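Local coordinates for protein phytase (Citrobacter braakii, PDB 3ZHC) that belongs to branch 2 of the histidine phosphatase superfamily and is built round a mixed central beta sheet with helices packed against it, at residues R85-S90 / E357-T362; G92-Q97 / G103-I108. The protein carries 2 engineered substitutions. All blocks are in the same frame, centred on the assembly; numbering follows the deposited sequence.

Contact 1 (R85-S90 / E357-T362); sequences RLWFTS and EKWKRT
The last turn of helix 71-90 stands well back from the second half of strand 353-361, with CA of Trp-87 12.3 Å from CA of Glu-357, and the gap is bridged by long side chains alone. Trp-87 and Glu-357 reach for each other from opposite directions. The CB of Trp-87 heads toward the strand, and with CG anti to the backbone N (chi1 -166°) the indole continues that way. The far end of its six-membered ring does the touching, CH2 3.2 Å and CZ3 3.5 Å from OE2 of Glu-357. The Glu-357 chain runs extended beyond CG, and its carboxylate meets the ring obliquely, the two planes 36° apart. The helix lies against the mixed central sheet of the histidine phosphatase fold, and the neighbouring Phe-88 leans on Val-33 of strand 28-38, its CE1 in plane at the edge of the Trp-87 ring. Trp-359 joins from the same strand as Glu-357, and CH2 of Trp-87 comes up to the edge of its ring, 4.3 Å from CZ2. NE1 of Trp-359 donates to OE1 of Glu-357 on its anti side at 2.9 Å, in the indole plane. With OE2 in a salt bridge to Lys-395, both oxygens are held, which limits the rotation of the group. The Lys-395 ammonium also makes a cation-pi contact with Trp-87, so the negative charge near the indole is probably well balanced.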
loop_
_atom_site.group_PDB
_atom_site.type_symbol
_atom_site.label_atom_id
_atom_site.label_comp_id
_atom_site.label_asym_id
_atom_site.label_seq_id
_atom_site.Cartn_x
_atom_site.Cartn_y
_atom_site.Cartn_z
ATOM N N ARG B 85 -10.424 12.574 26.044
ATOM C CA ARG B 85 -11.306 13.014 27.155
ATOM C C ARG B 85 -12.753 13.160 26.660
ATOM O O ARG B 85 -13.665 12.606 27.249
ATOM C CB ARG B 85 -10.830 14.347 27.751
ATOM C CG ARG B 85 -11.698 14.914 28.925
ATOM C CD ARG B 85 -11.453 16.428 29.129
ATOM N NE ARG B 85 -12.394 16.999 30.105
ATOM C CZ ARG B 85 -12.276 16.926 31.450
ATOM N NH1 ARG B 85 -11.235 16.289 32.044
ATOM N NH2 ARG B 85 -13.217 17.495 32.228
ATOM N N LEU B 86 -12.924 13.917 25.569
ATOM C CA LEU B 86 -14.251 14.164 24.956
ATOM C C LEU B 86 -14.897 12.881 24.451
ATOM O O LEU B 86 -16.094 12.663 24.656
ATOM C CB LEU B 86 -14.143 15.182 23.806
ATOM C CG LEU B 86 -13.712 16.609 24.201
ATOM C CD1 LEU B 86 -13.219 17.396 23.010
ATOM C CD2 LEU B 86 -14.870 17.356 24.936
ATOM N N TRP B 87 -14.101 12.029 23.795
ATOM C CA TRP B 87 -14.615 10.774 23.239
ATOM C C TRP B 87 -14.986 9.773 24.350
ATOM O O TRP B 87 -16.072 9.205 24.314
ATOM C CB TRP B 87 -13.626 10.147 22.243
ATOM C CG TRP B 87 -14.259 9.080 21.454
ATOM C CD1 TRP B 87 -15.126 9.239 20.394
ATOM C CD2 TRP B 87 -14.110 7.684 21.643
ATOM N NE1 TRP B 87 -15.515 8.020 19.918
ATOM C CE2 TRP B 87 -14.908 7.042 20.665
ATOM C CE3 TRP B 87 -13.378 6.902 22.542
ATOM C CZ2 TRP B 87 -14.992 5.653 20.561
ATOM C CZ3 TRP B 87 -13.458 5.513 22.442
ATOM C CH2 TRP B 87 -14.261 4.902 21.458
ATOM N N PHE B 88 -14.089 9.572 25.323
ATOM C CA PHE B 88 -14.376 8.658 26.466
ATOM C C PHE B 88 -15.558 9.138 27.345
ATOM O O PHE B 88 -16.296 8.311 27.905
ATOM C CB PHE B 88 -13.136 8.426 27.359
ATOM C CG PHE B 88 -11.997 7.645 26.688
ATOM C CD1 PHE B 88 -12.245 6.548 25.827
ATOM C CD2 PHE B 88 -10.665 7.994 26.946
ATOM C CE1 PHE B 88 -11.180 5.841 25.228
ATOM C CE2 PHE B 88 -9.599 7.289 26.353
ATOM C CZ PHE B 88 -9.858 6.213 25.491
ATOM N N THR B 89 -15.721 10.460 27.454
ATOM C CA THR B 89 -16.829 11.062 28.213
ATOM C C THR B 89 -18.169 10.875 27.479
ATOM O O THR B 89 -19.177 10.580 28.120
ATOM C CB THR B 89 -16.552 12.576 28.544
ATOM O OG1 THR B 89 -15.390 12.679 29.378
ATOM C CG2 THR B 89 -17.743 13.224 29.259
ATOM N N SER B 90 -18.170 11.036 26.148
ATOM C CA SER B 90 -19.393 10.855 25.339
ATOM C C SER B 90 -19.918 9.404 25.352
ATOM O O SER B 90 -21.113 9.186 25.178
ATOM C CB SER B 90 -19.172 11.296 23.892
ATOM O OG SER B 90 -18.338 10.386 23.206
ATOM N N GLU B 357 -10.154 -1.460 23.450
ATOM C CA GLU B 357 -11.414 -1.087 24.102
ATOM C C GLU B 357 -12.215 -2.310 24.517
ATOM O O GLU B 357 -12.416 -3.188 23.716
ATOM C CB GLU B 357 -12.265 -0.267 23.140
ATOM C CG GLU B 357 -11.707 1.109 22.795
ATOM C CD GLU B 357 -12.384 1.741 21.588
ATOM O OE1 GLU B 357 -13.428 1.233 21.124
ATOM O OE2 GLU B 357 -11.866 2.759 21.091
ATOM N N LYS B 358 -12.663 -2.345 25.781
ATOM C CA LYS B 358 -13.539 -3.411 26.299
ATOM C C LYS B 358 -14.983 -2.897 26.284
ATOM O O LYS B 358 -15.327 -1.978 27.038
ATOM C CB LYS B 358 -13.146 -3.834 27.703
ATOM C CG LYS B 358 -13.940 -5.044 28.252
ATOM C CD LYS B 358 -13.432 -5.418 29.608
ATOM C CE LYS B 358 -14.210 -6.519 30.218
ATOM N NZ LYS B 358 -13.812 -6.728 31.662
ATOM N N TRP B 359 -15.806 -3.500 25.416
ATOM C CA TRP B 359 -17.222 -3.185 25.284
ATOM C C TRP B 359 -18.076 -4.307 25.890
ATOM O O TRP B 359 -17.776 -5.498 25.683
ATOM C CB TRP B 359 -17.590 -3.014 23.815
ATOM C CG TRP B 359 -16.993 -1.837 23.182
ATOM C CD1 TRP B 359 -15.764 -1.755 22.592
ATOM C CD2 TRP B 359 -17.588 -0.546 23.061
ATOM N NE1 TRP B 359 -15.555 -0.484 22.108
ATOM C CE2 TRP B 359 -16.660 0.281 22.380
ATOM C CE3 TRP B 359 -18.823 0.001 23.462
ATOM C CZ2 TRP B 359 -16.925 1.635 22.088
ATOM C CZ3 TRP B 359 -19.093 1.359 23.169
ATOM C CH2 TRP B 359 -18.145 2.154 22.490
ATOM N N LYS B 360 -19.130 -3.932 26.636
ATOM C CA LYS B 360 -20.094 -4.895 27.195
ATOM C C LYS B 360 -21.375 -4.791 26.379
ATOM O O LYS B 360 -21.928 -3.695 26.238
ATOM C CB LYS B 360 -20.400 -4.620 28.668
ATOM C CG LYS B 360 -21.291 -5.722 29.341
ATOM C CD LYS B 360 -21.661 -5.402 30.797
ATOM C CE LYS B 360 -22.746 -4.305 30.892
ATOM N NZ LYS B 360 -23.247 -4.097 32.313
ATOM N N ARG B 361 -21.838 -5.924 25.842
ATOM C CA ARG B 361 -23.113 -5.980 25.122
ATOM C C ARG B 361 -24.189 -6.015 26.199
ATOM O O ARG B 361 -24.174 -6.900 27.061
ATOM C CB ARG B 361 -23.178 -7.205 24.238
ATOM C CG ARG B 361 -24.459 -7.349 23.384
ATOM C CD ARG B 361 -24.536 -8.759 22.759
ATOM N NE ARG B 361 -23.937 -8.873 21.433
ATOM C CZ ARG B 361 -23.559 -10.026 20.858
ATOM N NH1 ARG B 361 -23.693 -11.219 21.486
ATOM N NH2 ARG B 361 -23.031 -9.994 19.634
ATOM N N THR B 362 -25.113 -5.046 26.150
ATOM C CA THR B 362 -26.189 -4.900 27.164
ATOM C C THR B 362 -27.148 -6.086 27.234
ATOM O O THR B 362 -27.522 -6.512 28.335
ATOM C CB THR B 362 -27.050 -3.627 26.902
ATOM O OG1 THR B 362 -26.199 -2.502 26.683
ATOM C CG2 THR B 362 -27.991 -3.341 28.086
#

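Contact 2 (G92-Q97 / G103-I108); sequences GLLNNQ and GQVAVI
Leu-94 and Val-105 cross at about a right angle, and their only close approach is one methyl against another, CD2 of Leu-94 to CG2 of Val-105 at 4.0 Å. On Val-105 that methyl is the one anti to the carbonyl carbon; CG1 takes the place anti to the backbone N (chi1 179°). Gln-104 comes in differently. Its CB sets off toward the 92-97 loop, the chain bends at chi2 (-77°), and the amide ends with OE1 3.8 Å from the carbonyl oxygen of Leu-93. Two acceptors cannot bond to each other, and a water settles the matter: it donates one hydrogen to Leu-93 O at 2.8 Å and the other to Gln-104 OE1 at 2.9 Å. The backbones themselves stay apart, 7.7 Å between the CA atoms of Leu-94 and Gln-104, and no direct hydrogen bond joins them. The loop starts at Gly-92, whose positive phi closes helix 71-90 in a Schellman motif, and Gln-97 NE2 further on bonds to Ser-101 OG within the same connection. Leu-93 and Leu-94 both rest on Phe-88 of the helix just left behind, while Leu-93 also reaches Leu-30 and Val-33 of strand 28-38. Gln-104 leads into strand 105-109, which runs parallel to strand 318-323 on one hand and to strand 134-135 on the other.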
loop_
_atom_site.group_PDB
_atom_site.type_symbol
_atom_site.label_atom_id
_atom_site.label_comp_id
_atom_site.label_asym_id
_atom_site.label_seq_id
_atom_site.Cartn_x
_atom_site.Cartn_y
_atom_site.Cartn_z
ATOM N N GLY B 92 -19.449 7.470 28.069
ATOM C CA GLY B 92 -19.677 7.163 29.489
ATOM C C GLY B 92 -18.547 6.467 30.248
ATOM O O GLY B 92 -18.745 6.077 31.399
ATOM N N LEU B 93 -17.367 6.304 29.619
ATOM C CA LEU B 93 -16.208 5.651 30.278
ATOM C C LEU B 93 -15.726 6.469 31.468
ATOM O O LEU B 93 -15.449 5.918 32.534
ATOM C CB LEU B 93 -15.060 5.452 29.283
ATOM C CG LEU B 93 -13.809 4.711 29.783
ATOM C CD1 LEU B 93 -14.141 3.259 30.058
ATOM C CD2 LEU B 93 -12.687 4.818 28.781
ATOM N N LEU B 94 -15.623 7.783 31.259
ATOM C CA LEU B 94 -15.281 8.752 32.297
ATOM C C LEU B 94 -16.500 9.641 32.489
ATOM O O LEU B 94 -17.127 10.044 31.501
ATOM C CB LEU B 94 -14.069 9.592 31.874
ATOM C CG LEU B 94 -12.783 8.828 31.516
ATOM C CD1 LEU B 94 -11.747 9.764 30.920
ATOM C CD2 LEU B 94 -12.219 8.103 32.730
ATOM N N ASN B 95 -16.847 9.948 33.749
ATOM C CA ASN B 95 -18.008 10.834 34.043
ATOM C C ASN B 95 -17.735 12.268 33.586
ATOM O O ASN B 95 -16.581 12.704 33.585
ATOM C CB ASN B 95 -18.394 10.797 35.541
ATOM C CG ASN B 95 -19.042 9.452 35.959
ATOM O OD1 ASN B 95 -18.609 8.363 35.534
ATOM N ND2 ASN B 95 -20.074 9.534 36.793
ATOM N N ASN B 96 -18.795 12.991 33.186
ATOM C CA ASN B 96 -18.662 14.382 32.696
ATOM C C ASN B 96 -18.518 15.330 33.899
ATOM O O ASN B 96 -19.461 16.039 34.299
ATOM C CB ASN B 96 -19.843 14.768 31.759
ATOM C CG ASN B 96 -19.514 15.973 30.825
ATOM O OD1 ASN B 96 -18.484 16.651 30.977
ATOM N ND2 ASN B 96 -20.404 16.226 29.855
ATOM N N GLN B 97 -17.311 15.315 34.466
ATOM C CA GLN B 97 -16.947 16.078 35.666
ATOM C C GLN B 97 -15.583 16.723 35.428
ATOM O O GLN B 97 -15.013 16.567 34.337
ATOM C CB GLN B 97 -16.948 15.149 36.902
ATOM C CG GLN B 97 -15.984 13.907 36.791
ATOM C CD GLN B 97 -16.242 12.796 37.848
ATOM O OE1 GLN B 97 -17.373 12.619 38.332
ATOM N NE2 GLN B 97 -15.190 12.046 38.192
ATOM N N GLY B 103 -8.818 5.828 41.106
ATOM C CA GLY B 103 -8.750 4.501 40.505
ATOM C C GLY B 103 -9.377 4.353 39.120
ATOM O O GLY B 103 -9.569 3.220 38.662
ATOM N N GLN B 104 -9.696 5.471 38.449
ATOM C CA GLN B 104 -10.266 5.437 37.075
ATOM C C GLN B 104 -9.207 5.569 35.982
ATOM O O GLN B 104 -9.338 4.956 34.916
ATOM C CB GLN B 104 -11.312 6.538 36.879
ATOM C CG GLN B 104 -12.632 6.309 37.607
ATOM C CD GLN B 104 -13.520 5.284 36.897
ATOM O OE1 GLN B 104 -14.420 5.658 36.133
ATOM N NE2 GLN B 104 -13.260 3.977 37.135
ATOM N N VAL B 105 -8.175 6.375 36.245
ATOM C CA VAL B 105 -7.116 6.630 35.283
ATOM C C VAL B 105 -5.770 6.326 35.914
ATOM O O VAL B 105 -5.503 6.737 37.033
ATOM C CB VAL B 105 -7.149 8.096 34.757
ATOM C CG1 VAL B 105 -6.012 8.348 33.755
ATOM C CG2 VAL B 105 -8.489 8.404 34.106
ATOM N N ALA B 106 -4.941 5.587 35.175
ATOM C CA ALA B 106 -3.572 5.279 35.564
ATOM C C ALA B 106 -2.668 5.450 34.331
ATOM O O ALA B 106 -3.084 5.162 33.210
ATOM C CB ALA B 106 -3.471 3.890 36.114
ATOM N N VAL B 107 -1.445 5.928 34.547
ATOM C CA VAL B 107 -0.467 6.117 33.461
ATOM C C VAL B 107 0.865 5.450 33.810
ATOM O O VAL B 107 1.358 5.595 34.922
ATOM C CB VAL B 107 -0.251 7.608 33.142
ATOM C CG1 VAL B 107 0.895 7.802 32.104
ATOM C CG2 VAL B 107 -1.537 8.220 32.639
ATOM N N ILE B 108 1.416 4.713 32.841
ATOM C CA ILE B 108 2.734 4.090 32.934
ATOM C C ILE B 108 3.601 4.646 31.816
ATOM O O ILE B 108 3.144 4.760 30.683
ATOM C CB ILE B 108 2.667 2.574 32.753
ATOM C CG1 ILE B 108 1.851 1.923 33.882
ATOM C CG2 ILE B 108 4.084 1.975 32.694
ATOM C CD1 ILE B 108 1.549 0.474 33.637
HETATM O O HOH W 1 -16.055 3.933 34.445
#

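Contact 2 is nested inside the long loop closed by contact 1, and their centres lie 11 Å apart. Helix 71-90 ends in contact 1, turns at Gly-92 into the loop that forms the first half of contact 2, and the chain reaches strand 105-109 only afterwards. At the join, Phe-88 O accepts a probable hydrogen bond from Leu-93 N at 2.8 Å, and CG2 of Thr-89 packs against CB of Asn-96 at 3.6 Å. Strands 353-361 and 105-109 are parts of the same mixed sheet, and each contact is centred about 23 Å from the centre of the chain, both on the same side.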